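PDB 4ECM: glucose-1-phosphate thymidylyltransferase from Bacillus anthracis, which catalyses the formation of dTDP-glucose and pyrophosphate from glucose-1-phosphate and dTTP, the first step of dTDP-L-rhamnose biosynthesis. Local coordinates for residues A[145-158]-A[226-240]. Sequence-based numbering, arbitrary orientation. Where two conformers were deposited one is given.
Sequences EFTNQKEGAKVLLQ and YLKRGVLTYNEMSGW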
loop_
_atom_site.group_PDB
_atom_site.type_symbol
_atom_site.label_atom_id
_atom_site.label_comp_id
_atom_site.label_asym_id
_atom_site.label_seq_id
_atom_site.Cartn_x
_atom_site.Cartn_y
_atom_site.Cartn_z
ATOM N N GLU A 145 2.693 41.384 -2.381
ATOM C CA GLU A 145 3.624 42.284 -1.701
ATOM C C GLU A 145 5.028 41.758 -1.794
ATOM O O GLU A 145 5.957 42.514 -2.062
ATOM C CB GLU A 145 3.324 42.457 -0.219
ATOM C CG GLU A 145 2.338 43.521 0.127
ATOM C CD GLU A 145 2.238 43.752 1.644
ATOM O OE1 GLU A 145 3.236 43.549 2.378
ATOM O OE2 GLU A 145 1.150 44.157 2.088
ATOM N N PHE A 146 5.191 40.470 -1.517
ATOM C CA PHE A 146 6.503 39.864 -1.579
ATOM C C PHE A 146 7.122 39.980 -2.991
ATOM O O PHE A 146 8.311 40.240 -3.107
ATOM C CB PHE A 146 6.447 38.424 -1.112
ATOM C CG PHE A 146 7.792 37.770 -1.010
ATOM C CD1 PHE A 146 8.750 38.274 -0.155
ATOM C CD2 PHE A 146 8.078 36.619 -1.725
ATOM C CE1 PHE A 146 9.993 37.676 -0.050
ATOM C CE2 PHE A 146 9.315 36.003 -1.617
ATOM C CZ PHE A 146 10.276 36.532 -0.774
ATOM N N THR A 147 6.303 39.815 -4.031
ATOM C CA THR A 147 6.769 39.918 -5.418
ATOM C C THR A 147 7.289 41.328 -5.708
ATOM O O THR A 147 8.106 41.522 -6.602
ATOM C CB THR A 147 5.659 39.515 -6.422
ATOM O OG1 THR A 147 5.332 38.126 -6.245
ATOM C CG2 THR A 147 6.116 39.734 -7.854
ATOM N N ASN A 148 6.819 42.303 -4.932
ATOM C CA ASN A 148 7.268 43.685 -5.036
ATOM C C ASN A 148 8.410 44.001 -4.075
ATOM O O ASN A 148 8.848 45.138 -4.006
ATOM C CB ASN A 148 6.116 44.652 -4.786
ATOM C CG ASN A 148 5.250 44.816 -5.994
ATOM O OD1 ASN A 148 5.740 45.132 -7.075
ATOM N ND2 ASN A 148 3.955 44.615 -5.827
ATOM N N GLN A 149 8.900 42.991 -3.356
ATOM C CA GLN A 149 9.971 43.183 -2.386
ATOM C C GLN A 149 11.287 42.846 -3.081
ATOM O O GLN A 149 11.427 41.763 -3.631
ATOM C CB GLN A 149 9.712 42.296 -1.166
ATOM C CG GLN A 149 10.719 42.411 -0.046
ATOM C CD GLN A 149 10.348 41.517 1.121
ATOM O OE1 GLN A 149 9.193 41.476 1.525
ATOM N NE2 GLN A 149 11.330 40.809 1.674
ATOM N N LYS A 150 12.236 43.784 -3.058
ATOM C CA LYS A 150 13.499 43.639 -3.769
ATOM C C LYS A 150 14.156 42.291 -3.539
ATOM O O LYS A 150 14.556 41.633 -4.486
ATOM C CB LYS A 150 14.481 44.782 -3.440
ATOM C CG LYS A 150 15.791 44.661 -4.228
ATOM C CD LYS A 150 16.598 45.953 -4.268
ATOM C CE LYS A 150 17.042 46.412 -2.888
ATOM N NZ LYS A 150 17.966 47.584 -2.981
ATOM N N GLU A 151 14.282 41.901 -2.281
ATOM C CA GLU A 151 14.816 40.599 -1.948
ATOM C C GLU A 151 14.419 40.221 -0.537
ATOM O O GLU A 151 13.770 40.986 0.156
ATOM C CB GLU A 151 16.338 40.606 -2.033
ATOM C CG GLU A 151 17.002 41.462 -0.951
ATOM C CD GLU A 151 18.508 41.274 -0.909
ATOM O OE1 GLU A 151 18.977 40.099 -0.823
ATOM O OE2 GLU A 151 19.216 42.307 -0.942
ATOM N N GLY A 152 14.823 39.028 -0.117
ATOM C CA GLY A 152 14.615 38.597 1.250
ATOM C C GLY A 152 13.550 37.561 1.505
ATOM O O GLY A 152 13.426 36.579 0.772
ATOM N N ALA A 153 12.786 37.798 2.569
ATOM C CA ALA A 153 11.767 36.883 3.019
ATOM C C ALA A 153 10.632 37.639 3.664
ATOM O O ALA A 153 10.735 38.854 3.934
ATOM C CB ALA A 153 12.367 35.884 4.027
ATOM N N LYS A 154 9.563 36.900 3.916
ATOM C CA LYS A 154 8.375 37.410 4.568
ATOM C C LYS A 154 7.747 36.298 5.404
ATOM O O LYS A 154 7.670 35.144 4.973
ATOM C CB LYS A 154 7.364 37.925 3.528
ATOM C CG LYS A 154 6.026 38.406 4.116
ATOM C CD LYS A 154 5.048 38.912 3.043
ATOM C CE LYS A 154 5.490 40.240 2.369
ATOM N NZ LYS A 154 5.567 41.431 3.268
ATOM N N VAL A 155 7.322 36.659 6.605
ATOM C CA VAL A 155 6.659 35.745 7.529
ATOM C C VAL A 155 5.293 36.336 7.836
ATOM O O VAL A 155 5.099 37.570 7.735
ATOM C CB VAL A 155 7.476 35.514 8.828
ATOM C CG1 VAL A 155 8.772 34.778 8.504
ATOM C CG2 VAL A 155 7.762 36.838 9.557
ATOM N N LEU A 156 4.346 35.457 8.162
ATOM C CA LEU A 156 2.967 35.842 8.454
ATOM C C LEU A 156 2.690 35.516 9.912
ATOM O O LEU A 156 2.928 34.389 10.355
ATOM C CB LEU A 156 1.999 35.093 7.544
ATOM C CG LEU A 156 2.272 35.226 6.040
ATOM C CD1 LEU A 156 1.169 34.520 5.211
ATOM C CD2 LEU A 156 2.416 36.692 5.620
ATOM N N LEU A 157 2.173 36.501 10.645
ATOM C CA LEU A 157 1.968 36.385 12.090
ATOM C C LEU A 157 0.513 36.249 12.516
ATOM O O LEU A 157 -0.403 36.764 11.863
ATOM C CB LEU A 157 2.546 37.611 12.807
ATOM C CG LEU A 157 3.990 38.023 12.484
ATOM C CD1 LEU A 157 4.392 39.243 13.338
ATOM C CD2 LEU A 157 4.944 36.856 12.688
ATOM N N GLN A 158 0.327 35.537 13.626
ATOM C CA GLN A 158 -0.969 35.367 14.252
ATOM C C GLN A 158 -0.844 35.548 15.739
ATOM O O GLN A 158 -0.005 34.920 16.372
ATOM C CB GLN A 158 -1.534 33.977 14.013
ATOM C CG GLN A 158 -2.401 33.881 12.807
ATOM C CD GLN A 158 -3.794 34.489 13.021
ATOM O OE1 GLN A 158 -4.442 34.894 12.079
ATOM N NE2 GLN A 158 -4.244 34.519 14.247
ATOM N N TYR A 226 17.681 35.995 7.733
ATOM C CA TYR A 226 17.125 37.046 6.874
ATOM C C TYR A 226 16.889 38.344 7.651
ATOM O O TYR A 226 17.100 39.431 7.120
ATOM C CB TYR A 226 15.804 36.623 6.272
ATOM C CG TYR A 226 15.856 35.745 5.040
ATOM C CD1 TYR A 226 16.138 36.290 3.788
ATOM C CD2 TYR A 226 15.523 34.402 5.105
ATOM C CE1 TYR A 226 16.125 35.510 2.643
ATOM C CE2 TYR A 226 15.502 33.605 3.961
ATOM C CZ TYR A 226 15.802 34.164 2.734
ATOM O OH TYR A 226 15.766 33.380 1.595
ATOM N N LEU A 227 16.434 38.210 8.902
ATOM C CA LEU A 227 16.164 39.357 9.769
ATOM C C LEU A 227 17.439 40.174 10.025
ATOM O O LEU A 227 17.440 41.381 9.824
ATOM C CB LEU A 227 15.532 38.906 11.089
ATOM C CG LEU A 227 15.219 39.998 12.116
ATOM C CD1 LEU A 227 14.315 41.082 11.511
ATOM C CD2 LEU A 227 14.581 39.370 13.350
ATOM N N LYS A 228 18.511 39.514 10.453
ATOM C CA LYS A 228 19.796 40.189 10.681
ATOM C C LYS A 228 20.320 40.841 9.417
ATOM O O LYS A 228 21.062 41.806 9.488
ATOM C CB LYS A 228 20.862 39.227 11.195
ATOM C CG LYS A 228 20.625 38.714 12.602
ATOM C CD LYS A 228 21.860 37.975 13.101
ATOM C CE LYS A 228 21.694 37.503 14.543
ATOM N NZ LYS A 228 22.992 36.978 15.095
ATOM N N ARG A 229 19.962 40.299 8.254
ATOM C CA ARG A 229 20.393 40.909 7.003
ATOM C C ARG A 229 19.510 42.117 6.654
ATOM O O ARG A 229 19.781 42.825 5.697
ATOM C CB ARG A 229 20.433 39.885 5.870
ATOM C CG ARG A 229 21.556 38.831 6.007
ATOM C CD ARG A 229 21.558 37.807 4.835
ATOM N NE ARG A 229 21.541 38.498 3.540
ATOM C CZ ARG A 229 20.620 38.352 2.580
ATOM N NH1 ARG A 229 20.714 39.089 1.474
ATOM N NH2 ARG A 229 19.632 37.467 2.685
ATOM N N GLY A 230 18.462 42.356 7.440
ATOM C CA GLY A 230 17.598 43.510 7.224
ATOM C C GLY A 230 16.658 43.388 6.028
ATOM O O GLY A 230 16.147 44.402 5.539
ATOM N N VAL A 231 16.408 42.159 5.569
ATOM C CA VAL A 231 15.528 41.947 4.409
ATOM C C VAL A 231 14.293 41.047 4.710
ATOM O O VAL A 231 13.648 40.524 3.788
ATOM C CB VAL A 231 16.339 41.426 3.204
ATOM C CG1 VAL A 231 17.403 42.510 2.782
ATOM C CG2 VAL A 231 17.010 40.088 3.538
ATOM N N LEU A 232 13.969 40.896 5.990
ATOM C CA LEU A 232 12.785 40.152 6.419
ATOM C C LEU A 232 11.616 41.130 6.662
ATOM O O LEU A 232 11.792 42.105 7.379
ATOM C CB LEU A 232 13.047 39.404 7.725
ATOM C CG LEU A 232 11.820 38.624 8.246
ATOM C CD1 LEU A 232 11.473 37.508 7.281
ATOM C CD2 LEU A 232 12.055 38.057 9.654
ATOM N N THR A 233 10.450 40.867 6.061
ATOM C CA THR A 233 9.253 41.669 6.298
ATOM C C THR A 233 8.210 40.775 6.935
ATOM O O THR A 233 8.364 39.553 6.959
ATOM C CB THR A 233 8.656 42.297 5.000
ATOM O OG1 THR A 233 8.229 41.260 4.098
ATOM C CG2 THR A 233 9.686 43.251 4.299
ATOM N N TYR A 234 7.155 41.374 7.477
ATOM C CA TYR A 234 6.078 40.590 8.038
ATOM C C TYR A 234 4.730 41.238 7.829
ATOM O O TYR A 234 4.622 42.437 7.564
ATOM C CB TYR A 234 6.272 40.364 9.532
ATOM C CG TYR A 234 5.993 41.577 10.372
ATOM C CD1 TYR A 234 4.738 41.777 10.943
ATOM C CD2 TYR A 234 6.979 42.535 10.591
ATOM C CE1 TYR A 234 4.474 42.908 11.720
ATOM C CE2 TYR A 234 6.730 43.652 11.363
ATOM C CZ TYR A 234 5.473 43.837 11.925
ATOM O OH TYR A 234 5.230 44.953 12.684
ATOM N N ASN A 235 3.707 40.408 7.951
ATOM C CA ASN A 235 2.333 40.848 7.900
ATOM C C ASN A 235 1.545 40.088 8.950
ATOM O O ASN A 235 1.792 38.907 9.188
ATOM C CB ASN A 235 1.685 40.579 6.546
ATOM C CG ASN A 235 2.380 41.270 5.413
ATOM O OD1 ASN A 235 3.463 40.860 4.994
ATOM N ND2 ASN A 235 1.728 42.284 4.851
ATOM N N GLU A 236 0.605 40.773 9.581
ATOM C CA GLU A 236 -0.276 40.143 10.524
ATOM C C GLU A 236 -1.457 39.637 9.731
ATOM O O GLU A 236 -2.024 40.367 8.935
ATOM C CB GLU A 236 -0.754 41.141 11.569
ATOM C CG GLU A 236 0.365 41.742 12.391
ATOM C CD GLU A 236 -0.152 42.647 13.512
ATOM O OE1 GLU A 236 -1.113 42.249 14.223
ATOM O OE2 GLU A 236 0.435 43.737 13.688
ATOM N N MET A 237 -1.818 38.385 9.946
ATOM C CA MET A 237 -2.941 37.776 9.253
ATOM C C MET A 237 -4.241 38.285 9.805
ATOM O O MET A 237 -4.291 38.742 10.940
ATOM C CB MET A 237 -2.926 36.257 9.423
ATOM C CG MET A 237 -1.856 35.542 8.600
ATOM S SD MET A 237 -2.027 33.759 8.766
ATOM C CE MET A 237 -0.964 33.215 7.451
ATOM N N SER A 238 -5.299 38.250 8.990
ATOM C CA SER A 238 -6.609 38.817 9.377
ATOM C C SER A 238 -7.676 37.845 9.913
ATOM O O SER A 238 -8.449 38.213 10.793
ATOM C CB SER A 238 -7.195 39.576 8.190
ATOM O OG SER A 238 -7.214 38.753 7.042
ATOM N N GLY A 239 -7.735 36.628 9.380
ATOM C CA GLY A 239 -8.744 35.663 9.817
ATOM C C GLY A 239 -8.202 34.648 10.804
ATOM O O GLY A 239 -7.232 34.923 11.514
ATOM N N TRP A 240 -8.789 33.451 10.818
ATOM C CA TRP A 240 -8.338 32.433 11.735
ATOM C C TRP A 240 -7.204 31.587 11.186
ATOM O O TRP A 240 -6.961 31.514 9.968
ATOM C CB TRP A 240 -9.510 31.540 12.188
ATOM C CG TRP A 240 -10.288 30.876 11.089
ATOM C CD1 TRP A 240 -11.474 31.306 10.555
ATOM C CD2 TRP A 240 -9.974 29.648 10.419
ATOM N NE1 TRP A 240 -11.902 30.437 9.586
ATOM C CE2 TRP A 240 -11.002 29.410 9.480
ATOM C CE3 TRP A 240 -8.925 28.731 10.515
ATOM C CZ2 TRP A 240 -11.005 28.298 8.638
ATOM C CZ3 TRP A 240 -8.928 27.626 9.679
ATOM C CH2 TRP A 240 -9.963 27.414 8.756
HETATM O O HOH W 1 5.161 43.747 5.014
HETATM O O HOH W 2 17.757 37.815 0.342
#
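Lys154 lies across Thr233 and Asn235. Its CB sits 3.5 Å from Thr233 OG1. CG, anti to the backbone N, lies between Thr233 OG1 and Asn235 OD1, and CD passes 3.2 Å from Asn235 OD1. Bends at chi3 and chi4 then fold the chain back, placing CE 3.4 Å from both Thr233 OG1 and Asn235 OD1 and bringing NZ to 2.8 Å from the same two atoms; Asn235 OD1 is met in the carbonyl plane, on a lone pair. NZ also forms a salt bridge with Glu145 OE1, which takes a nearly straight bond (171°) from Asn235 ND2 on the same face of the carboxylate. The ammonium thus has three protein acceptors. Thr233 OG1 donates to Gln149 OE1, the next link of the network. On the sheet face that carries Ala153, Val155 and Leu157, Ala153 CB rests over the Tyr226 ring, 3.6 Å from its centroid, while Leu157 CD1 packs 3.5 Å from Tyr234 CD1. Six backbone hydrogen bonds, from Ala153 N to Val231 O through Met237 N to Leu157 O, join the strands, whose axes differ by 26°. Strand 190-198 flanks 153-158 antiparallel. This is a parallel strand pair in the mixed central sheet of the Rossmann-like nucleotidyltransferase fold.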